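Local coordinates for protein adenylyltransferase VopS (Vibrio parahaemolyticus, PDB 3LET) that transfers AMP from ATP to a specific threonine of host Rho GTPases, blocking their binding to downstream effectors and so inhibiting actin assembly in infected cells, at residues M29-A34 and S62-R67; D41-F46 and A107-N112; K80-L85 and M129-A134; N200-L205 and L210-A215. All coordinates share one frame; numbering follows the deposited sequence.

Contact 1. Residues M29-A34 and S62-R67; sequences MLFKDA and SQLAER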
loop_
_atom_site.group_PDB
_atom_site.type_symbol
_atom_site.label_atom_id
_atom_site.label_comp_id
_atom_site.label_asym_id
_atom_site.label_seq_id
_atom_site.Cartn_x
_atom_site.Cartn_y
_atom_site.Cartn_z
ATOM N N MET A 29 9.765 20.056 -27.189
ATOM C CA MET A 29 10.867 20.997 -27.032
ATOM C C MET A 29 12.215 20.357 -27.369
ATOM O O MET A 29 13.021 20.948 -28.080
ATOM C CB MET A 29 10.895 21.553 -25.604
ATOM C CG MET A 29 9.706 22.447 -25.273
ATOM S SD MET A 29 9.746 23.133 -23.606
ATOM C CE MET A 29 11.179 24.203 -23.695
ATOM N N LEU A 30 12.456 19.148 -26.874
ATOM C CA LEU A 30 13.758 18.491 -27.048
ATOM C C LEU A 30 13.949 18.022 -28.479
ATOM O O LEU A 30 15.047 18.101 -29.025
ATOM C CB LEU A 30 13.899 17.295 -26.098
ATOM C CG LEU A 30 15.241 16.542 -26.147
ATOM C CD1 LEU A 30 16.442 17.481 -25.876
ATOM C CD2 LEU A 30 15.237 15.385 -25.167
ATOM N N PHE A 31 12.876 17.542 -29.086
ATOM C CA PHE A 31 12.942 16.966 -30.414
ATOM C C PHE A 31 12.600 18.008 -31.485
ATOM O O PHE A 31 12.640 17.722 -32.683
ATOM C CB PHE A 31 11.999 15.771 -30.504
ATOM C CG PHE A 31 12.364 14.635 -29.577
ATOM C CD1 PHE A 31 13.652 14.528 -29.049
ATOM C CD2 PHE A 31 11.448 13.647 -29.285
ATOM C CE1 PHE A 31 14.004 13.465 -28.208
ATOM C CE2 PHE A 31 11.779 12.579 -28.435
ATOM C CZ PHE A 31 13.070 12.480 -27.905
ATOM N N LYS A 32 12.272 19.216 -31.042
ATOM C CA LYS A 32 11.907 20.287 -31.958
ATOM C C LYS A 32 10.819 19.813 -32.907
ATOM O O LYS A 32 10.957 19.922 -34.129
ATOM C CB LYS A 32 13.136 20.726 -32.748
ATOM C CG LYS A 32 14.316 21.088 -31.869
ATOM C CD LYS A 32 15.610 21.141 -32.663
ATOM C CE LYS A 32 16.676 21.930 -31.923
ATOM N NZ LYS A 32 16.900 21.418 -30.537
ATOM N N ASP A 33 9.745 19.269 -32.341
ATOM C CA ASP A 33 8.659 18.734 -33.145
ATOM C C ASP A 33 7.316 19.015 -32.502
ATOM O O ASP A 33 6.894 18.316 -31.577
ATOM C CB ASP A 33 8.823 17.230 -33.340
ATOM C CG ASP A 33 7.901 16.683 -34.414
ATOM O OD1 ASP A 33 7.134 17.485 -34.995
ATOM O OD2 ASP A 33 7.938 15.458 -34.673
ATOM N N ALA A 34 6.632 20.022 -33.029
ATOM C CA ALA A 34 5.362 20.468 -32.474
ATOM C C ALA A 34 4.233 19.517 -32.855
ATOM O O ALA A 34 3.114 19.658 -32.377
ATOM C CB ALA A 34 5.057 21.871 -32.959
ATOM N N SER A 62 16.815 9.576 -20.700
ATOM C CA SER A 62 16.335 8.617 -19.719
ATOM C C SER A 62 15.138 9.191 -18.938
ATOM O O SER A 62 14.157 8.498 -18.701
ATOM C CB SER A 62 17.456 8.238 -18.750
ATOM O OG SER A 62 16.987 7.295 -17.802
ATOM N N GLN A 63 15.230 10.453 -18.529
ATOM C CA GLN A 63 14.127 11.113 -17.812
ATOM C C GLN A 63 12.872 11.162 -18.676
ATOM O O GLN A 63 11.769 10.838 -18.221
ATOM C CB GLN A 63 14.505 12.546 -17.431
ATOM C CG GLN A 63 15.629 12.644 -16.388
ATOM C CD GLN A 63 16.147 14.073 -16.219
ATOM O OE1 GLN A 63 16.270 14.816 -17.190
ATOM N NE2 GLN A 63 16.438 14.459 -14.983
ATOM N N LEU A 64 13.047 11.592 -19.912
ATOM C CA LEU A 64 11.934 11.766 -20.826
ATOM C C LEU A 64 11.292 10.424 -21.163
ATOM O O LEU A 64 10.074 10.332 -21.193
ATOM C CB LEU A 64 12.403 12.460 -22.099
ATOM C CG LEU A 64 11.330 12.679 -23.168
ATOM C CD1 LEU A 64 10.137 13.510 -22.642
ATOM C CD2 LEU A 64 11.933 13.337 -24.427
ATOM N N ALA A 65 12.094 9.379 -21.367
ATOM C CA ALA A 65 11.519 8.064 -21.645
ATOM C C ALA A 65 10.681 7.601 -20.464
ATOM O O ALA A 65 9.585 7.053 -20.625
ATOM C CB ALA A 65 12.606 7.037 -21.970
ATOM N N GLU A 66 11.213 7.804 -19.265
ATOM C CA GLU A 66 10.492 7.405 -18.070
ATOM C C GLU A 66 9.184 8.194 -17.945
ATOM O O GLU A 66 8.129 7.616 -17.652
ATOM C CB GLU A 66 11.395 7.628 -16.856
ATOM C CG GLU A 66 10.744 7.289 -15.549
ATOM C CD GLU A 66 11.671 7.578 -14.383
ATOM O OE1 GLU A 66 12.788 7.024 -14.369
ATOM O OE2 GLU A 66 11.280 8.364 -13.499
ATOM N N ARG A 67 9.231 9.504 -18.141
ATOM C CA ARG A 67 7.998 10.306 -18.073
ATOM C C ARG A 67 6.960 9.829 -19.087
ATOM O O ARG A 67 5.762 9.720 -18.763
ATOM C CB ARG A 67 8.268 11.794 -18.344
ATOM C CG ARG A 67 9.079 12.520 -17.300
ATOM C CD ARG A 67 9.228 13.998 -17.685
ATOM N NE ARG A 67 7.996 14.752 -17.462
ATOM C CZ ARG A 67 7.840 16.045 -17.744
ATOM N NH1 ARG A 67 8.822 16.744 -18.288
ATOM N NH2 ARG A 67 6.691 16.645 -17.488
#
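A single methyl group, CD2 of L64, makes every close approach between M29-A34 and S62-R67. It meets CZ of F31 at 3.8 Å and CD2 of L30 at 4.0 Å, so the two neighbouring side chains share one partner. F31 and L64 approach from opposite directions, the methyl lying oblique to the ring, whereas L30 and L64 run past each other in opposite senses. Both leucines have CG anti to the backbone N (chi1 -178° for L30, 179° for L64), and their CD2 methyls meet between backbones whose closest CA atoms, of L30 and L64, are 9.3 Å apart. The packing belongs to the largely helical N-terminal region: the end of helix 23-30 lies against the first half of helix 58-75, where L61 also touches L30 and F31. The other side of the contact is looser. K32 takes a positive phi as the first residue to leave helical geometry, and beyond it the chain turns off; K32 and A34 are exposed and neither meets S62-R67. On helix 58-75, the partly exposed E66 faces another way, forming a salt bridge with K100, while R67 NH2 bonds to the carbonyl O of T20.

Contact 2. Residues D41-F46 and A107-N112; sequences DVLNAF and AAAQKN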
loop_
_atom_site.group_PDB
_atom_site.type_symbol
_atom_site.label_atom_id
_atom_site.label_comp_id
_atom_site.label_asym_id
_atom_site.label_seq_id
_atom_site.Cartn_x
_atom_site.Cartn_y
_atom_site.Cartn_z
ATOM N N ASP A 41 3.481 9.254 -29.146
ATOM C CA ASP A 41 4.226 9.960 -30.212
ATOM C C ASP A 41 5.654 10.260 -29.761
ATOM O O ASP A 41 6.596 10.154 -30.552
ATOM C CB ASP A 41 3.573 11.295 -30.583
ATOM C CG ASP A 41 2.245 11.141 -31.311
ATOM O OD1 ASP A 41 1.910 10.024 -31.772
ATOM O OD2 ASP A 41 1.534 12.164 -31.415
ATOM N N VAL A 42 5.806 10.687 -28.503
ATOM C CA VAL A 42 7.134 10.957 -27.946
ATOM C C VAL A 42 7.995 9.694 -27.930
ATOM O O VAL A 42 9.141 9.711 -28.396
ATOM C CB VAL A 42 7.045 11.566 -26.534
ATOM C CG1 VAL A 42 8.435 11.622 -25.853
ATOM C CG2 VAL A 42 6.416 12.954 -26.615
ATOM N N LEU A 43 7.446 8.581 -27.448
ATOM C CA LEU A 43 8.224 7.337 -27.434
ATOM C C LEU A 43 8.574 6.895 -28.843
ATOM O O LEU A 43 9.682 6.436 -29.084
ATOM C CB LEU A 43 7.457 6.211 -26.710
ATOM C CG LEU A 43 7.375 6.496 -25.211
ATOM C CD1 LEU A 43 6.284 5.614 -24.585
ATOM C CD2 LEU A 43 8.731 6.273 -24.533
ATOM N N ASN A 44 7.637 7.057 -29.769
ATOM C CA ASN A 44 7.874 6.642 -31.158
ATOM C C ASN A 44 9.013 7.447 -31.818
ATOM O O ASN A 44 9.662 6.986 -32.764
ATOM C CB ASN A 44 6.597 6.792 -31.950
ATOM C CG ASN A 44 5.587 5.707 -31.630
ATOM O OD1 ASN A 44 5.940 4.651 -31.099
ATOM N ND2 ASN A 44 4.332 5.957 -31.953
ATOM N N ALA A 45 9.263 8.637 -31.294
ATOM C CA ALA A 45 10.340 9.498 -31.792
ATOM C C ALA A 45 11.738 9.004 -31.410
ATOM O O ALA A 45 12.720 9.343 -32.082
ATOM C CB ALA A 45 10.136 10.932 -31.311
ATOM N N PHE A 46 11.841 8.189 -30.366
ATOM C CA PHE A 46 13.163 7.761 -29.889
ATOM C C PHE A 46 13.948 6.983 -30.956
ATOM O O PHE A 46 15.179 7.148 -31.066
ATOM C CB PHE A 46 13.061 6.947 -28.576
ATOM C CG PHE A 46 13.014 7.812 -27.324
ATOM C CD1 PHE A 46 11.958 8.677 -27.109
ATOM C CD2 PHE A 46 14.018 7.733 -26.366
ATOM C CE1 PHE A 46 11.910 9.469 -25.947
ATOM C CE2 PHE A 46 13.993 8.530 -25.199
ATOM C CZ PHE A 46 12.938 9.408 -25.002
ATOM N N ALA A 107 17.307 2.668 -24.358
ATOM C CA ALA A 107 17.568 1.662 -25.386
ATOM C C ALA A 107 16.285 0.945 -25.806
ATOM O O ALA A 107 16.045 0.720 -26.977
ATOM C CB ALA A 107 18.612 0.670 -24.906
ATOM N N ALA A 108 15.449 0.573 -24.849
ATOM C CA ALA A 108 14.178 -0.047 -25.190
ATOM C C ALA A 108 13.222 0.949 -25.830
ATOM O O ALA A 108 12.450 0.572 -26.688
ATOM C CB ALA A 108 13.537 -0.692 -23.966
ATOM N N ALA A 109 13.263 2.219 -25.433
ATOM C CA ALA A 109 12.410 3.215 -26.076
ATOM C C ALA A 109 12.758 3.339 -27.562
ATOM O O ALA A 109 11.893 3.592 -28.396
ATOM C CB ALA A 109 12.550 4.566 -25.397
ATOM N N GLN A 110 14.035 3.181 -27.887
ATOM C CA GLN A 110 14.482 3.272 -29.269
ATOM C C GLN A 110 14.055 2.045 -30.050
ATOM O O GLN A 110 13.611 2.142 -31.200
ATOM C CB GLN A 110 16.006 3.317 -29.302
ATOM C CG GLN A 110 16.642 4.617 -28.863
ATOM C CD GLN A 110 18.153 4.465 -28.841
ATOM O OE1 GLN A 110 18.716 3.862 -27.938
ATOM N NE2 GLN A 110 18.801 4.975 -29.852
ATOM N N LYS A 111 14.197 0.890 -29.409
ATOM C CA LYS A 111 14.122 -0.404 -30.100
ATOM C C LYS A 111 12.739 -1.062 -30.123
ATOM O O LYS A 111 12.334 -1.612 -31.143
ATOM C CB LYS A 111 15.131 -1.382 -29.484
ATOM C CG LYS A 111 16.567 -1.148 -29.918
ATOM C CD LYS A 111 17.465 -2.271 -29.440
ATOM C CE LYS A 111 18.715 -2.391 -30.292
ATOM N NZ LYS A 111 19.476 -3.631 -29.976
ATOM N N ASN A 112 12.019 -1.062 -29.003
ATOM C CA ASN A 112 10.737 -1.747 -28.987
ATOM C C ASN A 112 9.823 -1.268 -27.870
ATOM O O ASN A 112 9.489 -2.043 -26.962
ATOM C CB ASN A 112 10.962 -3.264 -28.855
ATOM C CG ASN A 112 11.437 -3.681 -27.452
ATOM O OD1 ASN A 112 11.985 -2.878 -26.691
ATOM N ND2 ASN A 112 11.220 -4.950 -27.112
HETATM O O HOH W 1 10.854 4.606 -30.574
HETATM O O HOH W 2 17.512 6.119 -32.051
#
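The ring of F46 and the methyl of A109 form the tightest apolar pair between D41-F46 and A107-N112, with F46 CD2 and A109 CB 3.6 Å apart. The methyl is directed at helix 39-45 and lies oblique to the ring, touching it on the CG-CD2 side. F46 starts out toward helix 105-111, but its ring then leads away, and the touching atoms are CB, CG and CD2, the part of the side chain nearest the backbone: F46 CB packs on A109 O at 3.6 Å. The carbonyl O of V42, one turn back, sits in plane at the ring's edge. L43 contributes more distantly; its CB points off to the flank, yet the end of the chain returns to put CD2 4.3 Å from A109 CB, while the same side chain touches A68, M69 and V72 of helix 58-75. Q110 meets the carbonyl of F46 with its CG. That atom is anti to the carbonyl carbon of Q110 (chi1 -74°) and rests 3.7 Å from F46 O.

The backbones come close in this helical N-terminal region, the CA atoms of F46 and Q110 being 4.7 Å apart. Two waters link polar atoms across the contact. One molecule donates to both L43 O and A109 O, at 2.6 Å each; another lies within bonding distance of F46 O and accepts from Q110 NE2. Since carbonyl oxygens cannot bond to each other, the doubly donating water probably relieves the approach of two backbone acceptors, L43 O and A109 O, which are 3.7 Å apart.

Contact 3. Residues K80-L85 and M129-A134; sequences KNLKAL and MHLKAA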
loop_
_atom_site.group_PDB
_atom_site.type_symbol
_atom_site.label_atom_id
_atom_site.label_comp_id
_atom_site.label_asym_id
_atom_site.label_seq_id
_atom_site.Cartn_x
_atom_site.Cartn_y
_atom_site.Cartn_z
ATOM N N LYS A 80 -5.871 2.378 -15.377
ATOM C CA LYS A 80 -7.133 2.910 -14.861
ATOM C C LYS A 80 -7.751 2.005 -13.792
ATOM O O LYS A 80 -8.340 2.499 -12.847
ATOM C CB LYS A 80 -8.117 3.101 -16.018
ATOM C CG LYS A 80 -7.695 4.273 -16.929
ATOM C CD LYS A 80 -8.652 4.358 -18.123
ATOM C CE LYS A 80 -8.257 5.461 -19.078
ATOM N NZ LYS A 80 -9.027 5.266 -20.371
ATOM N N ASN A 81 -7.608 0.695 -13.945
ATOM C CA ASN A 81 -8.111 -0.244 -12.940
ATOM C C ASN A 81 -7.399 0.008 -11.591
ATOM O O ASN A 81 -8.029 -0.011 -10.556
ATOM C CB ASN A 81 -7.869 -1.688 -13.370
ATOM C CG ASN A 81 -8.715 -2.108 -14.556
ATOM O OD1 ASN A 81 -9.717 -1.469 -14.881
ATOM N ND2 ASN A 81 -8.314 -3.201 -15.208
ATOM N N LEU A 82 -6.092 0.253 -11.627
ATOM C CA LEU A 82 -5.337 0.514 -10.405
ATOM C C LEU A 82 -5.736 1.854 -9.850
ATOM O O LEU A 82 -5.860 2.026 -8.645
ATOM C CB LEU A 82 -3.822 0.518 -10.657
ATOM C CG LEU A 82 -3.223 -0.869 -10.853
ATOM C CD1 LEU A 82 -1.806 -0.743 -11.467
ATOM C CD2 LEU A 82 -3.188 -1.602 -9.494
ATOM N N LYS A 83 -5.916 2.829 -10.722
ATOM C CA LYS A 83 -6.369 4.129 -10.258
ATOM C C LYS A 83 -7.674 3.970 -9.469
ATOM O O LYS A 83 -7.854 4.578 -8.409
ATOM C CB LYS A 83 -6.588 5.055 -11.452
ATOM C CG LYS A 83 -7.384 6.316 -11.085
ATOM C CD LYS A 83 -7.316 7.358 -12.211
ATOM C CE LYS A 83 -8.547 8.229 -12.231
ATOM N NZ LYS A 83 -8.811 8.865 -10.914
ATOM N N ALA A 84 -8.585 3.160 -9.994
ATOM C CA ALA A 84 -9.889 2.968 -9.343
ATOM C C ALA A 84 -9.696 2.353 -7.947
ATOM O O ALA A 84 -10.476 2.617 -7.028
ATOM C CB ALA A 84 -10.795 2.075 -10.213
ATOM N N LEU A 85 -8.651 1.546 -7.788
ATOM C CA LEU A 85 -8.422 0.838 -6.531
ATOM C C LEU A 85 -7.658 1.645 -5.485
ATOM O O LEU A 85 -8.025 1.627 -4.302
ATOM C CB LEU A 85 -7.659 -0.467 -6.783
ATOM C CG LEU A 85 -8.472 -1.599 -7.430
ATOM C CD1 LEU A 85 -7.539 -2.594 -8.051
ATOM C CD2 LEU A 85 -9.337 -2.300 -6.372
ATOM N N MET A 129 -5.104 -8.045 -10.037
ATOM C CA MET A 129 -5.664 -9.314 -9.593
ATOM C C MET A 129 -5.441 -9.536 -8.094
ATOM O O MET A 129 -6.316 -10.040 -7.374
ATOM C CB MET A 129 -4.994 -10.465 -10.348
ATOM C CG MET A 129 -5.549 -10.720 -11.715
ATOM S SD MET A 129 -4.840 -12.229 -12.415
ATOM C CE MET A 129 -5.162 -13.372 -11.055
ATOM N N HIS A 130 -4.243 -9.216 -7.639
ATOM C CA HIS A 130 -3.846 -9.549 -6.258
ATOM C C HIS A 130 -4.507 -8.632 -5.262
ATOM O O HIS A 130 -4.898 -9.066 -4.177
ATOM C CB HIS A 130 -2.323 -9.497 -6.132
ATOM C CG HIS A 130 -1.632 -10.519 -6.984
ATOM N ND1 HIS A 130 -0.331 -10.386 -7.415
ATOM C CD2 HIS A 130 -2.091 -11.683 -7.511
ATOM C CE1 HIS A 130 -0.006 -11.440 -8.152
ATOM N NE2 HIS A 130 -1.056 -12.237 -8.229
ATOM N N LEU A 131 -4.639 -7.362 -5.621
ATOM C CA LEU A 131 -5.320 -6.421 -4.731
ATOM C C LEU A 131 -6.778 -6.832 -4.649
ATOM O O LEU A 131 -7.407 -6.762 -3.593
ATOM C CB LEU A 131 -5.239 -5.002 -5.276
ATOM C CG LEU A 131 -3.785 -4.530 -5.424
ATOM C CD1 LEU A 131 -3.732 -3.092 -5.920
ATOM C CD2 LEU A 131 -3.027 -4.646 -4.116
ATOM N N LYS A 132 -7.352 -7.224 -5.780
ATOM C CA LYS A 132 -8.776 -7.545 -5.779
ATOM C C LYS A 132 -9.041 -8.826 -5.021
ATOM O O LYS A 132 -10.118 -8.998 -4.475
ATOM C CB LYS A 132 -9.315 -7.687 -7.210
ATOM C CG LYS A 132 -9.495 -6.310 -7.849
ATOM C CD LYS A 132 -10.303 -6.406 -9.124
ATOM C CE LYS A 132 -10.836 -5.060 -9.536
ATOM N NZ LYS A 132 -11.654 -5.163 -10.778
ATOM N N ALA A 133 -8.081 -9.746 -5.024
ATOM C CA ALA A 133 -8.279 -11.006 -4.305
ATOM C C ALA A 133 -8.343 -10.689 -2.806
ATOM O O ALA A 133 -9.182 -11.238 -2.087
ATOM C CB ALA A 133 -7.159 -11.993 -4.608
ATOM N N ALA A 134 -7.477 -9.789 -2.335
ATOM C CA ALA A 134 -7.496 -9.439 -0.903
ATOM C C ALA A 134 -8.786 -8.694 -0.608
ATOM O O ALA A 134 -9.421 -8.910 0.423
ATOM C CB ALA A 134 -6.285 -8.580 -0.522
#
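L131 is the residue on which both leucines of K80-L85 converge. L82 reaches it with CD2, which lies 3.9 Å from L131 CD1, and the two side chains cross at about a right angle. L82 and L131 share the same first-torsion choice, CG anti to the carbonyl carbon and beside the backbone N (chi1 -75° and -60°). For L82 this matters because its CB does not aim at helix 113-139; the torsions bring the branched end back to the contact. L85 does start toward its partner, and its CD1 comes to 4.3 Å from L131 CB and 4.2 Å from K132 CG, so this one methyl spans two successive residues. The two helices run in the same general direction, with N-to-C axes at 33° and a closest approach of 11.0 Å over these segments. At that separation backbones do not meet, and the leucine branches bridge the gap within the helical N-terminal region. M244 of helix 238-255 touches both L85 and L131, which ties this pair to a helix of the Fic part of the chain, while V91 and L94 of helix 88-102 touch L82. K132 borders the contact: its first torsion sets CG against L85 CD1, and the extended chain beyond CG carries the ammonium group onward.

Contact 4. Residues N200-L205 and L210-A215; sequences NGKDLL and LKELHA
The loop that leads from helix 184-199 into helix 207-217 of the Fic domain is shaped by two Asx turns and packs against the helix it precedes. In the first turn, N200 OD1 accepts from the backbone N of K202 at 2.9 Å, with the donor well above the carbonyl plane. In the second, D203 OD1 takes the backbone N-H of L205, again at 2.9 Å, met from above the carboxylate plane. G201, between the first pair, is the first residue to leave helical geometry after helix 184-199, with a positive phi, which glycine adopts readily. Across to the helix, the main meeting is backbone to side chain: L204 O lies 3.4 Å from L210 CD2 and 3.6 Å from L210 CG. L210 has CG anti to its carbonyl carbon (chi1 -65°), which swings the branched end back toward the loop although its CB does not point there. Both leucines are buried, and I249 of helix 238-255, L288 of helix 281-295 and F277 also touch L210. The loop is further tied down by R295, whose NH2 bonds to K202 O, and by N209, whose ND2 bonds to D203 O. Nearer the solvent, the extended chains of K202 and E212 cross at about a right angle. Their charges probably attract, but K202 NZ and E212 OE1 stand 4.1 Å apart, beyond salt-bridge distance.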
loop_
_atom_site.group_PDB
_atom_site.type_symbol
_atom_site.label_atom_id
_atom_site.label_comp_id
_atom_site.label_asym_id
_atom_site.label_seq_id
_atom_site.Cartn_x
_atom_site.Cartn_y
_atom_site.Cartn_z
ATOM N N ASN A 200 -6.109 9.965 23.030
ATOM C CA ASN A 200 -5.728 11.186 22.314
ATOM C C ASN A 200 -6.731 11.642 21.274
ATOM O O ASN A 200 -6.524 12.668 20.639
ATOM C CB ASN A 200 -4.324 11.081 21.700
ATOM C CG ASN A 200 -4.249 10.099 20.556
ATOM O OD1 ASN A 200 -5.243 9.470 20.184
ATOM N ND2 ASN A 200 -3.053 9.950 19.988
ATOM N N GLY A 201 -7.828 10.909 21.119
ATOM C CA GLY A 201 -8.810 11.231 20.094
ATOM C C GLY A 201 -8.330 11.226 18.638
ATOM O O GLY A 201 -8.990 11.766 17.764
ATOM N N LYS A 202 -7.199 10.611 18.328
ATOM C CA LYS A 202 -6.731 10.688 16.945
ATOM C C LYS A 202 -7.541 9.771 16.028
ATOM O O LYS A 202 -7.811 8.624 16.357
ATOM C CB LYS A 202 -5.224 10.401 16.828
ATOM C CG LYS A 202 -4.430 11.704 16.791
ATOM C CD LYS A 202 -2.939 11.508 16.628
ATOM C CE LYS A 202 -2.217 12.849 16.707
ATOM N NZ LYS A 202 -0.758 12.742 16.412
ATOM N N ASP A 203 -7.909 10.294 14.864
ATOM C CA ASP A 203 -8.685 9.539 13.895
ATOM C C ASP A 203 -7.859 8.401 13.303
ATOM O O ASP A 203 -6.814 8.649 12.720
ATOM C CB ASP A 203 -9.132 10.474 12.773
ATOM C CG ASP A 203 -10.142 9.821 11.828
ATOM O OD1 ASP A 203 -10.533 8.650 12.056
ATOM O OD2 ASP A 203 -10.561 10.489 10.856
ATOM N N LEU A 204 -8.331 7.162 13.456
ATOM C CA LEU A 204 -7.651 6.001 12.914
ATOM C C LEU A 204 -7.938 5.818 11.427
ATOM O O LEU A 204 -7.194 5.118 10.738
ATOM C CB LEU A 204 -8.107 4.736 13.656
ATOM C CG LEU A 204 -7.939 4.805 15.183
ATOM C CD1 LEU A 204 -8.366 3.500 15.808
ATOM C CD2 LEU A 204 -6.480 5.135 15.529
ATOM N N LEU A 205 -9.004 6.433 10.928
ATOM C CA LEU A 205 -9.389 6.224 9.531
ATOM C C LEU A 205 -8.714 7.287 8.685
ATOM O O LEU A 205 -9.365 8.104 8.010
ATOM C CB LEU A 205 -10.908 6.320 9.381
ATOM C CG LEU A 205 -11.608 5.294 10.279
ATOM C CD1 LEU A 205 -13.127 5.329 10.054
ATOM C CD2 LEU A 205 -11.082 3.905 10.061
ATOM N N LEU A 210 -2.031 6.831 10.630
ATOM C CA LEU A 210 -1.533 5.467 10.837
ATOM C C LEU A 210 -0.034 5.380 10.549
ATOM O O LEU A 210 0.695 4.630 11.196
ATOM C CB LEU A 210 -2.254 4.457 9.948
ATOM C CG LEU A 210 -3.738 4.225 10.193
ATOM C CD1 LEU A 210 -4.154 2.906 9.509
ATOM C CD2 LEU A 210 -4.037 4.159 11.669
ATOM N N LYS A 211 0.445 6.120 9.566
ATOM C CA LYS A 211 1.889 6.055 9.281
ATOM C C LYS A 211 2.674 6.661 10.448
ATOM O O LYS A 211 3.765 6.196 10.787
ATOM C CB LYS A 211 2.211 6.781 7.974
ATOM C CG LYS A 211 1.662 5.990 6.766
ATOM C CD LYS A 211 1.745 6.802 5.471
ATOM C CE LYS A 211 3.180 6.911 4.996
ATOM N NZ LYS A 211 3.254 7.197 3.538
ATOM N N GLU A 212 2.117 7.689 11.067
ATOM C CA GLU A 212 2.777 8.306 12.227
ATOM C C GLU A 212 2.822 7.343 13.410
ATOM O O GLU A 212 3.844 7.197 14.063
ATOM C CB GLU A 212 2.078 9.585 12.644
ATOM C CG GLU A 212 2.184 10.683 11.617
ATOM C CD GLU A 212 1.549 11.979 12.101
ATOM O OE1 GLU A 212 1.789 12.350 13.279
ATOM O OE2 GLU A 212 0.810 12.607 11.300
ATOM N N LEU A 213 1.720 6.661 13.667
ATOM C CA LEU A 213 1.699 5.653 14.736
ATOM C C LEU A 213 2.698 4.549 14.420
ATOM O O LEU A 213 3.494 4.161 15.258
ATOM C CB LEU A 213 0.293 5.063 14.885
ATOM C CG LEU A 213 0.176 3.861 15.831
ATOM C CD1 LEU A 213 0.727 4.173 17.246
ATOM C CD2 LEU A 213 -1.297 3.406 15.895
ATOM N N HIS A 214 2.644 4.030 13.194
ATOM C CA HIS A 214 3.527 2.947 12.792
ATOM C C HIS A 214 5.007 3.320 12.999
ATOM O O HIS A 214 5.802 2.500 13.478
ATOM C CB HIS A 214 3.239 2.618 11.319
ATOM C CG HIS A 214 4.131 1.565 10.750
ATOM N ND1 HIS A 214 5.251 1.866 10.014
ATOM C CD2 HIS A 214 4.053 0.214 10.791
ATOM C CE1 HIS A 214 5.842 0.743 9.633
ATOM N NE2 HIS A 214 5.131 -0.271 10.086
ATOM N N ALA A 215 5.369 4.553 12.642
ATOM C CA ALA A 215 6.749 5.022 12.768
ATOM C C ALA A 215 7.262 4.968 14.216
ATOM O O ALA A 215 8.441 4.712 14.442
ATOM C CB ALA A 215 6.890 6.446 12.202
#

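In the fold
Contacts 1 and 2 adjoin, with centres 10 Å apart: F31 CD2 packs on A45 CB at 3.6 Å, and F31 CZ lies 3.8 Å from F46 CE1. Their segments alternate, so that the two contacts cross along the chain. The side chains of F31 and F46 each come within about 4 Å of that of L49, which probably takes part in ATP binding. Contact 3 is about 29 Å from contact 2 between centres, though helix 113-139 directly follows helix 105-111. Contact 4 lies about 45 Å from contact 2 between centres, on the opposite side of the chain's centre; its L210 side chain is about 9 Å from that of N281, a probable ATP-binding residue.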